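Local coordinates for protein SusD homolog (Bacteroides thetaiotaomicron VPI-5482, PDB 3FDH) that probably binds glycans at the bacterial cell surface, as a SusD/RagB-family lipoprotein that would work with an outer-membrane transporter, at residues Y205-I210 with A343-R348; K222-V227 with L349-E354. All blocks are in the same frame, centred on the assembly; numbering follows the deposited sequence.

Both contacts lie in the helical part of this SusD-family chain, on the same side of its centre, about 17 Å from it for interaction 1 and about 22 Å for interaction 2, measured centre to centre. Their own centres are about 8 Å apart. Helices 191-208 and 216-228 follow each other and touch, Thr206 OG1 lying 3.4 Å from Tyr226 CE2; each then meets helix 335-348 or the loop that leaves it. Within that end, Leu346 O probably accepts a hydrogen bond from Arg351 N (2.8 Å), and Ala343 O lies 3.5 Å from Ala353 CB. Interaction 1 is buried; interaction 2 lies at the surface, where the loop after helix 335-348 meets helix 216-228.

Interaction 1. Residues Y205-I210 with A343-R348; sequences YTMRLI and AEALCR
The bent side chain of Met207, deposited as selenomethionine, lies against the carboxylate of Glu344, joining the end of helix 191-208 to the last turns of helix 335-348 in the helical core of this SusD-like fold. Its chain turns at chi2 (71°) and again at chi3, which lays CG, SE and CE over one face of the acid group. Met207 CG approaches Glu344 OE1 to 3.6 Å. Met207 SE sits 3.8 Å from Glu344 CD, on the same side of the carboxylate plane as Met207 CE, which comes within 3.6 Å of Glu344 OE1. The same methyl also touches the next residue of the helix, Met207 CE lying 4.2 Å from Ala345 CB. No hydrogen bond links the two segments; the junction is van der Waals contact between a soft selenoether and a carboxylate whose charge is probably offset by two arginines.

Glu344 extends fully from its helix, its CG opposite the backbone N about chi1 (180°), and is held by Arg348 one turn on. Arg348 grips it side-on with two nitrogens, both at one oxygen, and Arg440 of helix 431-443 adds a salt bridge to that same oxygen. Replacing Glu344 by an alanine would probably leave Arg348 and Arg440 facing each other without their shared carboxylate and open a gap beside the Met207 methyl. Arg440 also packs on Met207, so one arginine touches both partners of the contact. Arg348 NE is 2.8 Å from Glu344 OE2, on the anti side of the carboxylate and with the oxygen close to the guanidinium plane.

Interaction 2. Residues K222-V227 with L349-E354; sequences KVLDYV and LNRDAE
Leu224 of helix 216-228 and Leu349, just past the end of helix 335-348, reach toward each other tip to tip, their CD1 methyls 3.9 Å apart. This is the close and firm part of a small contact. With CG anti to the carbonyl carbon (chi1 -67°) and chi2 extended, Leu224 CD1 becomes the end that meets Leu349, and that one methyl does all the touching.

The outer side is looser and less certain, because Arg351 is modelled in two conformers. In the conformer described, Arg351 runs out from the loop with an extended chain and crosses Leu224 obliquely, with Arg351 NH1 4.0 Å from Leu224 CD1. Leu349 CD1 then lies 3.9 Å above the centre of the Arg351 guanidinium, and Glu221 of helix 216-228 forms a salt bridge to NH2 on the exposed side. Helix 216-228 also flanks Leu349 with Ser217 and Tyr220.

The loop spans two helix ends. Asn350 takes positive phi (59°) in a Schellman motif that stops helix 335-348. Two residues on, Asp352 OD1 accepts from Glu354 N at 3.1 Å, from above the carboxylate plane, and Ala353 stands at the N-cap of helix 354-379. Here a Schellman motif and an Asx turn mark the two ends of the link between helices 335-348 and 354-379, in the helical scaffold of a SusD-like protein of the TPR clan.

Interaction 1. Residues Y205-I210 with A343-R348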
loop_
_atom_site.group_PDB
_atom_site.type_symbol
_atom_site.label_atom_id
_atom_site.label_comp_id
_atom_site.label_asym_id
_atom_site.label_seq_id
_atom_site.Cartn_x
_atom_site.Cartn_y
_atom_site.Cartn_z
ATOM N N TYR A 205 -1.739 -2.240 12.182
ATOM C CA TYR A 205 -1.076 -3.507 12.567
ATOM C C TYR A 205 -1.881 -4.315 13.574
ATOM O O TYR A 205 -1.789 -5.534 13.612
ATOM C CB TYR A 205 0.349 -3.289 13.076
ATOM C CG TYR A 205 1.258 -2.579 12.080
ATOM C CD1 TYR A 205 1.236 -2.888 10.720
ATOM C CD2 TYR A 205 2.184 -1.645 12.516
ATOM C CE1 TYR A 205 2.081 -2.229 9.831
ATOM C CE2 TYR A 205 3.050 -1.000 11.640
ATOM C CZ TYR A 205 2.988 -1.272 10.307
ATOM O OH TYR A 205 3.849 -0.593 9.470
ATOM N N THR A 206 -2.688 -3.616 14.368
ATOM C CA THR A 206 -3.585 -4.295 15.296
ATOM C C THR A 206 -4.641 -5.054 14.491
ATOM O O THR A 206 -4.914 -6.251 14.726
ATOM C CB THR A 206 -4.212 -3.326 16.319
ATOM O OG1 THR A 206 -3.152 -2.747 17.108
ATOM C CG2 THR A 206 -5.220 -4.068 17.237
HETATM N N MSE A 207 -5.220 -4.370 13.519
HETATM C CA MSE A 207 -6.242 -5.017 12.688
HETATM C C MSE A 207 -5.600 -6.126 11.866
HETATM O O MSE A 207 -6.206 -7.171 11.602
HETATM C CB MSE A 207 -6.949 -4.008 11.786
HETATM C CG MSE A 207 -8.106 -4.646 11.043
HETATM SE SE MSE A 207 -9.572 -5.049 12.175
HETATM C CE MSE A 207 -10.066 -3.243 12.162
ATOM N N ARG A 208 -4.341 -5.926 11.489
ATOM C CA ARG A 208 -3.651 -6.944 10.658
ATOM C C ARG A 208 -3.649 -8.321 11.285
ATOM O O ARG A 208 -3.795 -9.350 10.603
ATOM C CB ARG A 208 -2.202 -6.542 10.408
ATOM C CG ARG A 208 -1.468 -7.566 9.540
ATOM C CD ARG A 208 -1.624 -7.249 8.057
ATOM N NE ARG A 208 -0.673 -6.193 7.702
ATOM C CZ ARG A 208 -0.976 -4.974 7.271
ATOM N NH1 ARG A 208 -2.218 -4.619 7.026
ATOM N NH2 ARG A 208 -0.005 -4.128 6.992
ATOM N N LEU A 209 -3.490 -8.343 12.613
ATOM C CA LEU A 209 -3.288 -9.615 13.342
ATOM C C LEU A 209 -4.538 -10.173 14.012
ATOM O O LEU A 209 -4.481 -11.089 14.808
ATOM C CB LEU A 209 -2.235 -9.447 14.413
ATOM C CG LEU A 209 -0.865 -8.898 14.040
ATOM C CD1 LEU A 209 0.068 -9.084 15.232
ATOM C CD2 LEU A 209 -0.287 -9.529 12.807
ATOM N N ILE A 210 -5.653 -9.594 13.660
ATOM C CA ILE A 210 -6.940 -9.900 14.309
ATOM C C ILE A 210 -7.305 -11.377 14.300
ATOM O O ILE A 210 -7.859 -11.886 15.254
ATOM C CB ILE A 210 -8.100 -9.057 13.705
ATOM C CG1 ILE A 210 -9.293 -9.022 14.670
ATOM C CG2 ILE A 210 -8.494 -9.565 12.298
ATOM C CD1 ILE A 210 -8.983 -8.349 15.996
ATOM N N ALA A 343 -14.005 2.426 10.544
ATOM C CA ALA A 343 -15.272 1.832 10.069
ATOM C C ALA A 343 -15.276 0.302 10.227
ATOM O O ALA A 343 -16.268 -0.291 10.678
ATOM C CB ALA A 343 -15.548 2.243 8.590
ATOM N N GLU A 344 -14.179 -0.332 9.871
ATOM C CA GLU A 344 -14.099 -1.790 9.962
ATOM C C GLU A 344 -14.214 -2.220 11.444
ATOM O O GLU A 344 -14.877 -3.206 11.817
ATOM C CB GLU A 344 -12.800 -2.338 9.396
ATOM C CG GLU A 344 -12.760 -3.836 9.520
ATOM C CD GLU A 344 -11.530 -4.455 9.010
ATOM O OE1 GLU A 344 -10.601 -3.685 8.585
ATOM O OE2 GLU A 344 -11.549 -5.722 8.964
ATOM N N ALA A 345 -13.529 -1.471 12.290
ATOM C CA ALA A 345 -13.563 -1.774 13.729
ATOM C C ALA A 345 -14.982 -1.669 14.267
ATOM O O ALA A 345 -15.453 -2.537 15.000
ATOM C CB ALA A 345 -12.590 -0.851 14.522
ATOM N N LEU A 346 -15.689 -0.619 13.886
ATOM C CA LEU A 346 -17.079 -0.437 14.351
ATOM C C LEU A 346 -17.980 -1.541 13.828
ATOM O O LEU A 346 -18.752 -2.146 14.571
ATOM C CB LEU A 346 -17.621 0.953 13.970
ATOM C CG LEU A 346 -16.994 2.128 14.753
ATOM C CD1 LEU A 346 -17.088 3.389 13.956
ATOM C CD2 LEU A 346 -17.569 2.297 16.154
ATOM N N CYS A 347 -17.833 -1.861 12.557
ATOM C CA CYS A 347 -18.624 -2.947 11.976
ATOM C C CYS A 347 -18.424 -4.216 12.773
ATOM O O CYS A 347 -19.348 -4.865 13.205
ATOM C CB CYS A 347 -18.201 -3.216 10.534
ATOM S SG CYS A 347 -18.797 -1.978 9.339
ATOM N N ARG A 348 -17.184 -4.589 12.930
ATOM C CA ARG A 348 -16.894 -5.836 13.635
ATOM C C ARG A 348 -17.338 -5.802 15.108
ATOM O O ARG A 348 -17.528 -6.858 15.725
ATOM C CB ARG A 348 -15.433 -6.209 13.505
ATOM C CG ARG A 348 -15.064 -6.554 12.081
ATOM C CD ARG A 348 -13.673 -7.035 11.989
ATOM N NE ARG A 348 -13.231 -7.191 10.604
ATOM C CZ ARG A 348 -13.437 -8.249 9.830
ATOM N NH1 ARG A 348 -14.092 -9.318 10.229
ATOM N NH2 ARG A 348 -13.000 -8.221 8.598
#

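Interaction 2. Residues K222-V227 with L349-E354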
loop_
_atom_site.group_PDB
_atom_site.type_symbol
_atom_site.label_atom_id
_atom_site.label_comp_id
_atom_site.label_asym_id
_atom_site.label_seq_id
_atom_site.Cartn_x
_atom_site.Cartn_y
_atom_site.Cartn_z
ATOM N N LYS A 222 -9.027 -1.062 20.645
ATOM C CA LYS A 222 -7.689 -0.487 20.548
ATOM C C LYS A 222 -7.561 0.275 19.242
ATOM O O LYS A 222 -7.027 1.378 19.192
ATOM C CB LYS A 222 -6.615 -1.564 20.648
ATOM C CG LYS A 222 -6.372 -1.991 22.084
ATOM C CD LYS A 222 -5.622 -3.272 22.204
ATOM C CE LYS A 222 -4.304 -3.231 21.486
ATOM N NZ LYS A 222 -3.809 -4.631 21.253
ATOM N N VAL A 223 -8.059 -0.322 18.176
ATOM C CA VAL A 223 -7.970 0.296 16.856
ATOM C C VAL A 223 -8.662 1.649 16.943
ATOM O O VAL A 223 -8.103 2.667 16.581
ATOM C CB VAL A 223 -8.607 -0.572 15.720
ATOM C CG1 VAL A 223 -8.782 0.258 14.437
ATOM C CG2 VAL A 223 -7.772 -1.852 15.466
ATOM N N LEU A 224 -9.846 1.666 17.535
ATOM C CA LEU A 224 -10.594 2.952 17.667
ATOM C C LEU A 224 -9.849 4.004 18.484
ATOM O O LEU A 224 -9.888 5.223 18.194
ATOM C CB LEU A 224 -11.975 2.739 18.292
ATOM C CG LEU A 224 -12.944 1.952 17.443
ATOM C CD1 LEU A 224 -14.262 1.822 18.224
ATOM C CD2 LEU A 224 -13.121 2.651 16.086
ATOM N N ASP A 225 -9.179 3.536 19.523
ATOM C CA ASP A 225 -8.397 4.432 20.376
ATOM C C ASP A 225 -7.204 5.001 19.601
ATOM O O ASP A 225 -6.949 6.201 19.624
ATOM C CB ASP A 225 -7.914 3.678 21.620
ATOM C CG ASP A 225 -7.082 4.531 22.552
ATOM O OD1 ASP A 225 -7.456 5.677 22.863
ATOM O OD2 ASP A 225 -6.058 4.014 23.021
ATOM N N TYR A 226 -6.501 4.117 18.916
ATOM C CA TYR A 226 -5.321 4.506 18.131
ATOM C C TYR A 226 -5.739 5.485 17.033
ATOM O O TYR A 226 -5.054 6.455 16.771
ATOM C CB TYR A 226 -4.630 3.304 17.493
ATOM C CG TYR A 226 -4.101 2.304 18.495
ATOM C CD1 TYR A 226 -3.671 2.707 19.752
ATOM C CD2 TYR A 226 -3.989 0.964 18.170
ATOM C CE1 TYR A 226 -3.199 1.785 20.669
ATOM C CE2 TYR A 226 -3.494 0.045 19.094
ATOM C CZ TYR A 226 -3.105 0.459 20.317
ATOM O OH TYR A 226 -2.617 -0.482 21.201
ATOM N N VAL A 227 -6.865 5.208 16.396
ATOM C CA VAL A 227 -7.385 6.121 15.372
ATOM C C VAL A 227 -7.622 7.492 15.961
ATOM O O VAL A 227 -7.375 8.520 15.322
ATOM C CB VAL A 227 -8.714 5.617 14.743
ATOM C CG1 VAL A 227 -9.403 6.712 13.973
ATOM C CG2 VAL A 227 -8.475 4.403 13.845
ATOM N N LEU A 349 -17.524 -4.596 15.646
ATOM C CA LEU A 349 -18.013 -4.402 17.028
ATOM C C LEU A 349 -19.529 -4.349 17.022
ATOM O O LEU A 349 -20.174 -4.144 18.051
ATOM C CB LEU A 349 -17.446 -3.130 17.697
ATOM C CG LEU A 349 -16.019 -3.279 18.244
ATOM C CD1 LEU A 349 -15.362 -1.925 18.445
ATOM C CD2 LEU A 349 -16.035 -4.140 19.507
ATOM N N ASN A 350 -20.112 -4.578 15.862
ATOM C CA ASN A 350 -21.553 -4.445 15.778
ATOM C C ASN A 350 -22.076 -3.057 16.137
ATOM O O ASN A 350 -23.168 -2.910 16.732
ATOM C CB ASN A 350 -22.260 -5.483 16.645
ATOM C CG ASN A 350 -22.983 -6.495 15.816
ATOM O OD1 ASN A 350 -22.705 -6.624 14.623
ATOM N ND2 ASN A 350 -23.944 -7.198 16.420
ATOM N N ARG A 351 -21.271 -2.043 15.831
ATOM C CA ARG A 351 -21.678 -0.649 16.045
ATOM C C ARG A 351 -21.802 0.104 14.735
ATOM O O ARG A 351 -21.292 -0.305 13.718
ATOM C CB ARG A 351 -20.710 0.104 16.950
ATOM C CG ARG A 351 -20.508 -0.522 18.306
ATOM C CD ARG A 351 -19.516 0.292 19.134
ATOM N NE ARG A 351 -18.910 -0.532 20.175
ATOM C CZ ARG A 351 -17.853 -0.157 20.882
ATOM N NH1 ARG A 351 -17.288 1.012 20.633
ATOM N NH2 ARG A 351 -17.338 -0.954 21.809
ATOM N N ASP A 352 -22.513 1.215 14.802
ATOM C CA ASP A 352 -22.763 2.063 13.620
ATOM C C ASP A 352 -21.466 2.646 13.098
ATOM O O ASP A 352 -20.740 3.323 13.823
ATOM C CB ASP A 352 -23.726 3.205 13.956
ATOM C CG ASP A 352 -24.080 4.062 12.750
ATOM O OD1 ASP A 352 -24.045 3.582 11.621
ATOM O OD2 ASP A 352 -24.444 5.235 12.941
ATOM N N ALA A 353 -21.204 2.386 11.819
ATOM C CA ALA A 353 -19.971 2.854 11.140
ATOM C C ALA A 353 -20.284 3.840 10.033
ATOM O O ALA A 353 -19.427 4.243 9.278
ATOM C CB ALA A 353 -19.220 1.662 10.562
ATOM N N GLU A 354 -21.527 4.261 9.947
ATOM C CA GLU A 354 -21.919 5.085 8.819
ATOM C C GLU A 354 -21.120 6.377 8.628
ATOM O O GLU A 354 -20.733 6.717 7.493
ATOM C CB GLU A 354 -23.412 5.410 8.874
ATOM C CG GLU A 354 -23.894 6.159 7.651
ATOM C CD GLU A 354 -25.307 6.656 7.786
ATOM O OE1 GLU A 354 -26.186 5.850 8.150
ATOM O OE2 GLU A 354 -25.541 7.855 7.509
#